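Local coordinates for protein peptidoglycan hydrolase FlgJ (Sphingomonas sp. A1, PDB 2ZYC) that hydrolyses peptidoglycan through its C-terminal family 73 glycosidase domain, the part in this structure, probably so that the flagellar rod can assemble in the periplasm, at residues I56-N61 against R85-D90; Y51-I56 against D90-A95. The protein carries 2 engineered substitutions. All coordinates share one frame; numbering follows the deposited sequence.

Interaction 1: I56-N61 against R85-D90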
ATOM      1  N   ILE A  56      -5.257   6.165  -3.015  1.00  9.71           N
ATOM      2  CA  ILE A  56      -6.247   6.788  -2.130  1.00  9.64           C
ATOM      3  C   ILE A  56      -6.916   7.991  -2.791  1.00  9.39           C
ATOM      4  O   ILE A  56      -6.249   8.938  -3.211  1.00  9.69           O
ATOM      5  CB  ILE A  56      -5.649   7.203  -0.770  1.00  9.13           C
ATOM      6  CG1 ILE A  56      -4.927   6.031  -0.082  1.00 10.42           C
ATOM      7  CG2 ILE A  56      -6.744   7.796   0.146  1.00  9.92           C
ATOM      8  CD1 ILE A  56      -5.782   4.787   0.142  1.00 10.09           C
ATOM      9  N   LYS A  57      -8.246   7.944  -2.860  1.00  9.56           N
ATOM     10  CA  LYS A  57      -9.042   9.036  -3.419  1.00  9.49           C
ATOM     11  C   LYS A  57      -8.970  10.291  -2.552  1.00  9.92           C
ATOM     12  O   LYS A  57      -8.868  10.215  -1.315  1.00  9.51           O
ATOM     13  CB  LYS A  57     -10.510   8.617  -3.596  1.00  9.46           C
ATOM     14  CG  LYS A  57     -10.751   7.405  -4.497  1.00  9.39           C
ATOM     15  CD  LYS A  57     -12.224   6.969  -4.394  1.00 10.12           C
ATOM     16  CE  LYS A  57     -12.516   5.752  -5.238  1.00 11.57           C
ATOM     17  NZ  LYS A  57     -13.948   5.336  -5.111  1.00 12.61           N
ATOM     18  N   ALA A  58      -9.003  11.440  -3.222  1.00 10.03           N
ATOM     19  CA  ALA A  58      -9.089  12.740  -2.566  1.00 10.74           C
ATOM     20  C   ALA A  58     -10.552  13.143  -2.439  1.00 11.28           C
ATOM     21  O   ALA A  58     -11.179  13.544  -3.414  1.00 11.67           O
ATOM     22  CB  ALA A  58      -8.322  13.792  -3.376  1.00 10.53           C
ATOM     23  N   GLY A  59     -11.100  13.019  -1.235  1.00 11.29           N
ATOM     24  CA  GLY A  59     -12.488  13.421  -0.990  1.00 11.80           C
ATOM     25  C   GLY A  59     -12.606  14.804  -0.375  1.00 11.66           C
ATOM     26  O   GLY A  59     -11.663  15.599  -0.414  1.00 11.83           O
ATOM     27  N   SER A  60     -13.771  15.086   0.204  0.50 11.42           N
ATOM     28  CA  SER A  60     -14.065  16.391   0.791  0.50 11.21           C
ATOM     29  C   SER A  60     -13.192  16.754   1.996  0.50 11.69           C
ATOM     30  O   SER A  60     -12.988  17.935   2.271  0.50 11.87           O
ATOM     31  CB  SER A  60     -15.542  16.461   1.191  0.50 10.98           C
ATOM     32  OG  SER A  60     -15.858  15.406   2.075  0.50  8.35           O
ATOM     33  N   ASN A  61     -12.687  15.748   2.710  1.00 11.93           N
ATOM     34  CA  ASN A  61     -11.836  15.987   3.884  1.00 13.13           C
ATOM     35  C   ASN A  61     -10.344  16.086   3.532  1.00 13.62           C
ATOM     36  O   ASN A  61      -9.497  16.149   4.426  1.00 14.31           O
ATOM     37  CB  ASN A  61     -12.065  14.899   4.943  1.00 13.18           C
ATOM     38  CG  ASN A  61     -11.529  13.545   4.504  1.00 14.44           C
ATOM     39  OD1 ASN A  61     -11.250  13.343   3.330  1.00 16.49           O
ATOM     40  ND2 ASN A  61     -11.398  12.611   5.442  1.00 15.81           N
ATOM     41  N   ARG A  85     -10.471  11.855  -8.626  1.00 18.76           N
ATOM     42  CA  ARG A  85      -9.578  12.755  -7.911  1.00 17.76           C
ATOM     43  C   ARG A  85      -8.818  11.973  -6.853  1.00 16.67           C
ATOM     44  O   ARG A  85      -9.420  11.353  -5.967  1.00 15.41           O
ATOM     45  CB  ARG A  85     -10.353  13.919  -7.287  1.00 18.08           C
ATOM     46  CG  ARG A  85     -10.872  14.898  -8.341  1.00 19.58           C
ATOM     47  CD  ARG A  85     -11.885  15.871  -7.777  1.00 19.90           C
ATOM     48  NE  ARG A  85     -11.383  16.588  -6.613  1.00 22.90           N
ATOM     49  CZ  ARG A  85     -10.658  17.700  -6.651  1.00 24.58           C
ATOM     50  NH1 ARG A  85     -10.326  18.252  -7.814  1.00 26.43           N
ATOM     51  NH2 ARG A  85     -10.264  18.260  -5.512  1.00 25.59           N
ATOM     52  N   PHE A  86      -7.495  11.995  -6.980  1.00 15.43           N
ATOM     53  CA  PHE A  86      -6.606  11.257  -6.089  1.00 14.55           C
ATOM     54  C   PHE A  86      -5.737  12.185  -5.263  1.00 14.09           C
ATOM     55  O   PHE A  86      -5.375  13.278  -5.698  1.00 13.65           O
ATOM     56  CB  PHE A  86      -5.703  10.325  -6.904  1.00 14.74           C
ATOM     57  CG  PHE A  86      -6.433   9.196  -7.551  1.00 14.65           C
ATOM     58  CD1 PHE A  86      -6.730   8.041  -6.827  1.00 15.65           C
ATOM     59  CD2 PHE A  86      -6.829   9.282  -8.885  1.00 14.65           C
ATOM     60  CE1 PHE A  86      -7.418   6.974  -7.426  1.00 16.26           C
ATOM     61  CE2 PHE A  86      -7.511   8.233  -9.493  1.00 15.45           C
ATOM     62  CZ  PHE A  86      -7.810   7.070  -8.761  1.00 16.40           C
ATOM     63  N   ARG A  87      -5.380  11.732  -4.067  1.00 12.94           N
ATOM     64  CA  ARG A  87      -4.426  12.460  -3.241  1.00 13.09           C
ATOM     65  C   ARG A  87      -3.048  12.442  -3.901  1.00 13.31           C
ATOM     66  O   ARG A  87      -2.706  11.491  -4.604  1.00 12.60           O
ATOM     67  CB  ARG A  87      -4.353  11.838  -1.849  1.00 12.61           C
ATOM     68  CG  ARG A  87      -5.714  11.767  -1.162  1.00 12.45           C
ATOM     69  CD  ARG A  87      -5.598  11.262   0.275  1.00 11.46           C
ATOM     70  NE  ARG A  87      -6.921  11.103   0.884  1.00 11.27           N
ATOM     71  CZ  ARG A  87      -7.135  10.848   2.171  1.00 12.41           C
ATOM     72  NH1 ARG A  87      -6.122  10.733   3.007  1.00 11.56           N
ATOM     73  NH2 ARG A  87      -8.377  10.710   2.628  1.00 11.75           N
ATOM     74  N   ALA A  88      -2.285  13.508  -3.697  1.00 13.99           N
ATOM     75  CA  ALA A  88      -0.880  13.540  -4.123  1.00 14.53           C
ATOM     76  C   ALA A  88      -0.002  14.015  -2.981  1.00 15.31           C
ATOM     77  O   ALA A  88      -0.425  14.832  -2.144  1.00 15.63           O
ATOM     78  CB  ALA A  88      -0.698  14.423  -5.358  1.00 14.92           C
ATOM     79  N   TYR A  89       1.228  13.507  -2.954  1.00 15.42           N
ATOM     80  CA  TYR A  89       2.124  13.714  -1.827  1.00 16.45           C
ATOM     81  C   TYR A  89       3.481  14.200  -2.327  1.00 17.89           C
ATOM     82  O   TYR A  89       3.722  14.220  -3.530  1.00 18.01           O
ATOM     83  CB  TYR A  89       2.306  12.404  -1.061  1.00 15.61           C
ATOM     84  CG  TYR A  89       1.013  11.749  -0.625  1.00 15.00           C
ATOM     85  CD1 TYR A  89       0.323  12.210   0.500  1.00 14.67           C
ATOM     86  CD2 TYR A  89       0.482  10.673  -1.341  1.00 15.24           C
ATOM     87  CE1 TYR A  89      -0.869  11.594   0.917  1.00 14.30           C
ATOM     88  CE2 TYR A  89      -0.703  10.052  -0.942  1.00 14.02           C
ATOM     89  CZ  TYR A  89      -1.370  10.521   0.188  1.00 12.88           C
ATOM     90  OH  TYR A  89      -2.536   9.900   0.571  1.00 13.89           O
ATOM     91  N   ASP A  90       4.358  14.568  -1.394  1.00 19.58           N
ATOM     92  CA  ASP A  90       5.714  15.016  -1.723  1.00 21.22           C
ATOM     93  C   ASP A  90       6.741  13.878  -1.709  1.00 21.38           C
ATOM     94  O   ASP A  90       7.878  14.074  -2.148  1.00 21.75           O
ATOM     95  CB  ASP A  90       6.176  16.115  -0.760  1.00 22.15           C
ATOM     96  CG  ASP A  90       5.193  17.271  -0.655  1.00 25.15           C
ATOM     97  OD1 ASP A  90       4.639  17.708  -1.691  1.00 28.54           O
ATOM     98  OD2 ASP A  90       4.990  17.752   0.478  1.00 29.22           O
TER
HETATM   99  O   HOH W   1     -11.811  16.125  -4.164  1.00 35.50           O
HETATM  100  O   HOH W   2     -10.716  11.806   1.250  1.00 14.16           O
HETATM  101  O   HOH W   3     -10.207  16.773  -2.393  1.00 22.04           O
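Lys57 and Phe86 form an isolated antiparallel beta bridge between the loop 56-61 and strand 82-88, which itself pairs with strand 65-71 in the beta-hairpin of this family 73 glycosidase domain. Their CA atoms lie 4.2 Å apart. The bonds straddling the pair, Arg87 N to Ile56 O at 3.0 Å and Ala58 N to Arg85 O at 2.8 Å, identify it as non-hydrogen-bonded. The methyl of Ala58 packs on the strand backbone between Phe86 and Arg87.

The side chain of Arg87 can be followed through the contact atom by atom. Its CB passes beside Ile56 O, and Arg87 CG sits 3.5 Å from both Ile56 O and Lys57 O. With CG anti to its own carbonyl carbon (chi1 -56°) and the chain extended as far as NE, the arginine reaches across the loop backbone, passing these two oxygens on the way. CD then meets the methyl CG2 of Ile56. At the next atom the contact becomes polar: a bond of 3.1 Å runs from Arg87 NE to Lys57 O, bent to 144° at the hydrogen and entering 35° out of the carbonyl plane. Over one face of the guanidinium, off towards its rim, lies Ile56 CG2, 3.4 Å from Arg87 NE, so one group is held by a bond near its edge and by a methyl on its face.

The two terminal nitrogens have different partners. NH1 forms a salt bridge with Asp98 of helix 92-105, which also accepts from Tyr89 OH. The other reaches the loop through water: Arg87 NH2 donates over 2.9 Å to water 2, which accepts from Gly59 N at 2.8 Å and donates its own hydrogen to Asn61 OD1.

Interaction 2: Y51-I56 against D90-A95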
ATOM      1  N   TYR A  51       3.151   9.784  -5.714  1.00 15.26           N
ATOM      2  CA  TYR A  51       3.639   8.985  -4.582  1.00 14.94           C
ATOM      3  C   TYR A  51       2.495   8.239  -3.888  1.00 13.80           C
ATOM      4  O   TYR A  51       2.684   7.637  -2.830  1.00 13.41           O
ATOM      5  CB  TYR A  51       4.431   9.831  -3.579  1.00 15.90           C
ATOM      6  CG  TYR A  51       5.642  10.528  -4.169  1.00 18.43           C
ATOM      7  CD1 TYR A  51       6.856   9.856  -4.325  1.00 20.11           C
ATOM      8  CD2 TYR A  51       5.562  11.861  -4.581  1.00 20.31           C
ATOM      9  CE1 TYR A  51       7.980  10.514  -4.871  1.00 21.57           C
ATOM     10  CE2 TYR A  51       6.669  12.522  -5.128  1.00 21.07           C
ATOM     11  CZ  TYR A  51       7.867  11.845  -5.266  1.00 20.54           C
ATOM     12  OH  TYR A  51       8.949  12.509  -5.819  1.00 20.62           O
ATOM     13  N   ASN A  52       1.320   8.270  -4.513  1.00 12.79           N
ATOM     14  CA  ASN A  52       0.096   7.706  -3.945  1.00 12.35           C
ATOM     15  C   ASN A  52       0.026   6.216  -4.270  1.00 12.05           C
ATOM     16  O   ASN A  52      -0.773   5.770  -5.102  1.00 12.31           O
ATOM     17  CB  ASN A  52      -1.124   8.466  -4.491  1.00 11.84           C
ATOM     18  CG  ASN A  52      -2.421   8.100  -3.779  1.00 12.03           C
ATOM     19  OD1 ASN A  52      -2.477   7.136  -3.008  1.00 10.78           O
ATOM     20  ND2 ASN A  52      -3.473   8.873  -4.045  1.00 11.53           N
ATOM     21  N   LEU A  53       0.884   5.456  -3.591  0.50 11.77           N
ATOM     22  CA  LEU A  53       1.031   4.025  -3.839  0.50 11.76           C
ATOM     23  C   LEU A  53      -0.221   3.222  -3.505  0.50 11.60           C
ATOM     24  O   LEU A  53      -0.444   2.159  -4.076  0.50 11.46           O
ATOM     25  CB  LEU A  53       2.228   3.469  -3.064  0.50 11.48           C
ATOM     26  CG  LEU A  53       3.606   3.963  -3.515  0.50 11.31           C
ATOM     27  CD1 LEU A  53       4.696   3.198  -2.783  0.50 11.40           C
ATOM     28  CD2 LEU A  53       3.776   3.814  -5.020  0.50 10.97           C
ATOM     29  N   PHE A  54      -1.042   3.745  -2.595  1.00 11.62           N
ATOM     30  CA  PHE A  54      -2.255   3.039  -2.167  1.00 11.52           C
ATOM     31  C   PHE A  54      -3.529   3.455  -2.920  1.00 11.78           C
ATOM     32  O   PHE A  54      -4.621   2.984  -2.602  1.00 11.66           O
ATOM     33  CB  PHE A  54      -2.416   3.119  -0.642  1.00 11.44           C
ATOM     34  CG  PHE A  54      -1.318   2.408   0.105  1.00 10.98           C
ATOM     35  CD1 PHE A  54      -1.342   1.020   0.249  1.00 12.01           C
ATOM     36  CD2 PHE A  54      -0.243   3.120   0.634  1.00 11.54           C
ATOM     37  CE1 PHE A  54      -0.313   0.360   0.928  1.00 10.90           C
ATOM     38  CE2 PHE A  54       0.782   2.467   1.322  1.00 12.29           C
ATOM     39  CZ  PHE A  54       0.735   1.080   1.466  1.00 11.38           C
ATOM     40  N   ASN A  55      -3.360   4.309  -3.935  1.00 11.57           N
ATOM     41  CA  ASN A  55      -4.455   4.730  -4.811  1.00 10.81           C
ATOM     42  C   ASN A  55      -5.613   5.391  -4.035  1.00 10.56           C
ATOM     43  O   ASN A  55      -6.782   5.201  -4.365  1.00 10.47           O
ATOM     44  CB  ASN A  55      -4.953   3.536  -5.636  1.00 11.01           C
ATOM     45  CG  ASN A  55      -3.981   3.129  -6.722  1.00 12.40           C
ATOM     46  OD1 ASN A  55      -3.327   3.978  -7.337  1.00 13.70           O
ATOM     47  ND2 ASN A  55      -3.889   1.823  -6.981  1.00 13.16           N
ATOM     48  N   ILE A  56      -5.257   6.165  -3.015  1.00  9.71           N
ATOM     49  CA  ILE A  56      -6.247   6.788  -2.130  1.00  9.64           C
ATOM     50  C   ILE A  56      -6.916   7.991  -2.791  1.00  9.39           C
ATOM     51  O   ILE A  56      -6.249   8.938  -3.211  1.00  9.69           O
ATOM     52  CB  ILE A  56      -5.649   7.203  -0.770  1.00  9.13           C
ATOM     53  CG1 ILE A  56      -4.927   6.031  -0.082  1.00 10.42           C
ATOM     54  CG2 ILE A  56      -6.744   7.796   0.146  1.00  9.92           C
ATOM     55  CD1 ILE A  56      -5.782   4.787   0.142  1.00 10.09           C
ATOM     56  N   ASP A  90       4.358  14.568  -1.394  1.00 19.58           N
ATOM     57  CA  ASP A  90       5.714  15.016  -1.723  1.00 21.22           C
ATOM     58  C   ASP A  90       6.741  13.878  -1.709  1.00 21.38           C
ATOM     59  O   ASP A  90       7.878  14.074  -2.148  1.00 21.75           O
ATOM     60  CB  ASP A  90       6.176  16.115  -0.760  1.00 22.15           C
ATOM     61  CG  ASP A  90       5.193  17.271  -0.655  1.00 25.15           C
ATOM     62  OD1 ASP A  90       4.639  17.708  -1.691  1.00 28.54           O
ATOM     63  OD2 ASP A  90       4.990  17.752   0.478  1.00 29.22           O
ATOM     64  N   SER A  91       6.338  12.705  -1.211  1.00 21.01           N
ATOM     65  CA  SER A  91       7.217  11.541  -1.054  1.00 20.68           C
ATOM     66  C   SER A  91       6.441  10.265  -0.713  1.00 20.62           C
ATOM     67  O   SER A  91       5.282  10.337  -0.299  1.00 20.42           O
ATOM     68  CB  SER A  91       8.242  11.797   0.058  1.00 20.58           C
ATOM     69  OG  SER A  91       7.592  11.961   1.312  1.00 20.27           O
ATOM     70  N   TYR A  92       7.084   9.102  -0.865  1.00 20.53           N
ATOM     71  CA  TYR A  92       6.533   7.837  -0.342  1.00 20.44           C
ATOM     72  C   TYR A  92       6.337   7.901   1.171  1.00 20.11           C
ATOM     73  O   TYR A  92       5.336   7.408   1.698  1.00 19.96           O
ATOM     74  CB  TYR A  92       7.425   6.633  -0.690  1.00 20.80           C
ATOM     75  CG  TYR A  92       7.371   6.176  -2.138  1.00 21.71           C
ATOM     76  CD1 TYR A  92       6.295   6.507  -2.969  1.00 21.33           C
ATOM     77  CD2 TYR A  92       8.393   5.381  -2.665  1.00 22.72           C
ATOM     78  CE1 TYR A  92       6.253   6.075  -4.302  1.00 22.21           C
ATOM     79  CE2 TYR A  92       8.356   4.938  -3.983  1.00 21.75           C
ATOM     80  CZ  TYR A  92       7.292   5.279  -4.793  1.00 22.20           C
ATOM     81  OH  TYR A  92       7.281   4.833  -6.097  1.00 22.23           O
ATOM     82  N   GLU A  93       7.297   8.512   1.861  1.00 19.56           N
ATOM     83  CA  GLU A  93       7.189   8.756   3.300  1.00 19.38           C
ATOM     84  C   GLU A  93       5.858   9.424   3.670  1.00 18.33           C
ATOM     85  O   GLU A  93       5.153   8.945   4.548  1.00 17.97           O
ATOM     86  CB  GLU A  93       8.373   9.589   3.806  1.00 19.58           C
ATOM     87  CG  GLU A  93       8.355   9.874   5.307  1.00 20.41           C
ATOM     88  CD  GLU A  93       9.622  10.561   5.818  1.00 21.88           C
ATOM     89  OE1 GLU A  93      10.496  10.939   5.002  1.00 24.91           O
ATOM     90  OE2 GLU A  93       9.743  10.725   7.054  1.00 26.12           O
ATOM     91  N   GLN A  94       5.531  10.525   2.996  0.50 17.70           N
ATOM     92  CA  GLN A  94       4.290  11.247   3.283  0.50 17.32           C
ATOM     93  C   GLN A  94       3.073  10.374   2.973  0.50 16.81           C
ATOM     94  O   GLN A  94       2.109  10.347   3.744  0.50 16.70           O
ATOM     95  CB  GLN A  94       4.220  12.563   2.502  0.50 17.26           C
ATOM     96  CG  GLN A  94       3.109  13.489   2.996  0.50 17.48           C
ATOM     97  CD  GLN A  94       2.989  14.782   2.213  0.50 17.60           C
ATOM     98  OE1 GLN A  94       3.474  14.896   1.092  0.50 17.03           O
ATOM     99  NE2 GLN A  94       2.335  15.769   2.811  0.50 18.35           N
ATOM    100  N   ALA A  95       3.129   9.667   1.846  1.00 16.44           N
ATOM    101  CA  ALA A  95       2.046   8.772   1.431  1.00 16.06           C
ATOM    102  C   ALA A  95       1.788   7.684   2.471  1.00 15.75           C
ATOM    103  O   ALA A  95       0.643   7.411   2.822  1.00 15.14           O
ATOM    104  CB  ALA A  95       2.356   8.150   0.077  1.00 16.12           C
TER
HETATM  105  O   HOH W   4      10.174  13.188  -2.921  1.00 24.02           O
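Tyr51 lays the face of its ring on the Asp90-Ser91 peptide at the start of helix 92-105 while pointing its edge at Tyr92, although no hydrogen bond directly joins the two segments. The evidence for the face contact is threefold. Ser91 CA stands 3.7 Å from the Tyr51 ring centroid, a CH-pi contact close to the ring normal; Ser91 N is 3.6 Å from Tyr51 CD2; and Asp90 O is 3.6 Å from Tyr51 CE2. The backbone of Tyr51 has a left-handed conformation (phi 64°), and a chi1 of -59° swings the ring to the backbone-N side, over the Asp90-Ser91 peptide.

The second aromatic contact is an offset edge-to-face pair. The ring planes of Tyr51 and Tyr92 meet at 84°, with centroids 5.6 Å apart, and the CD1 atoms of the two rings approach to 3.7 Å. In the modelled one of its two conformers, Leu53 sets CD1 over a face of the Tyr92 ring, 3.7 Å from the centroid. The hydroxyl of Tyr92 is hydrogen-bonded to Gln41.

Ser91 is the N-cap: its OG accepts from Gln94 N at 3.0 Å, fixing the helix start against which Tyr51 rests. On the other segment, Asn52 to Asn55 form a type I turn, and Phe54 at its third position carries the loop further along the helix, stacking on Tyr99 and meeting Phe96 edge-to-face.

Water 4 donates to Asp90 O over 2.6 Å and has only a weak link to Tyr51 OH. With no direct hydrogen bond between the segments, the contact probably depends mainly on dispersion and CH-pi contacts, and the peptide's polar oxygen, lying over the aromatic face, finds a hydrogen-bond donor in water.

Read from the N terminus, the chain leaves helix 24-35 and enters a long loop that supplies both first segments: 51-56 for interaction 2, then 56-61 for interaction 1. It next forms the hairpin of strands 65-71 and 82-88. Segment 85-90 returns to the loop, so interaction 1 closes the inner excursion through the hairpin. Segment 90-95 follows at once, and interaction 2 closes the wider circuit; the two closures are nested without crossing. Sharing Ile56 and Asp90, with centres about 10 Å apart, they bind one loop to the hairpin and to helix 92-105. Asn52 ND2 with Arg87 O, probably a hydrogen bond, connects them directly, as does Tyr89 packing against Ala95.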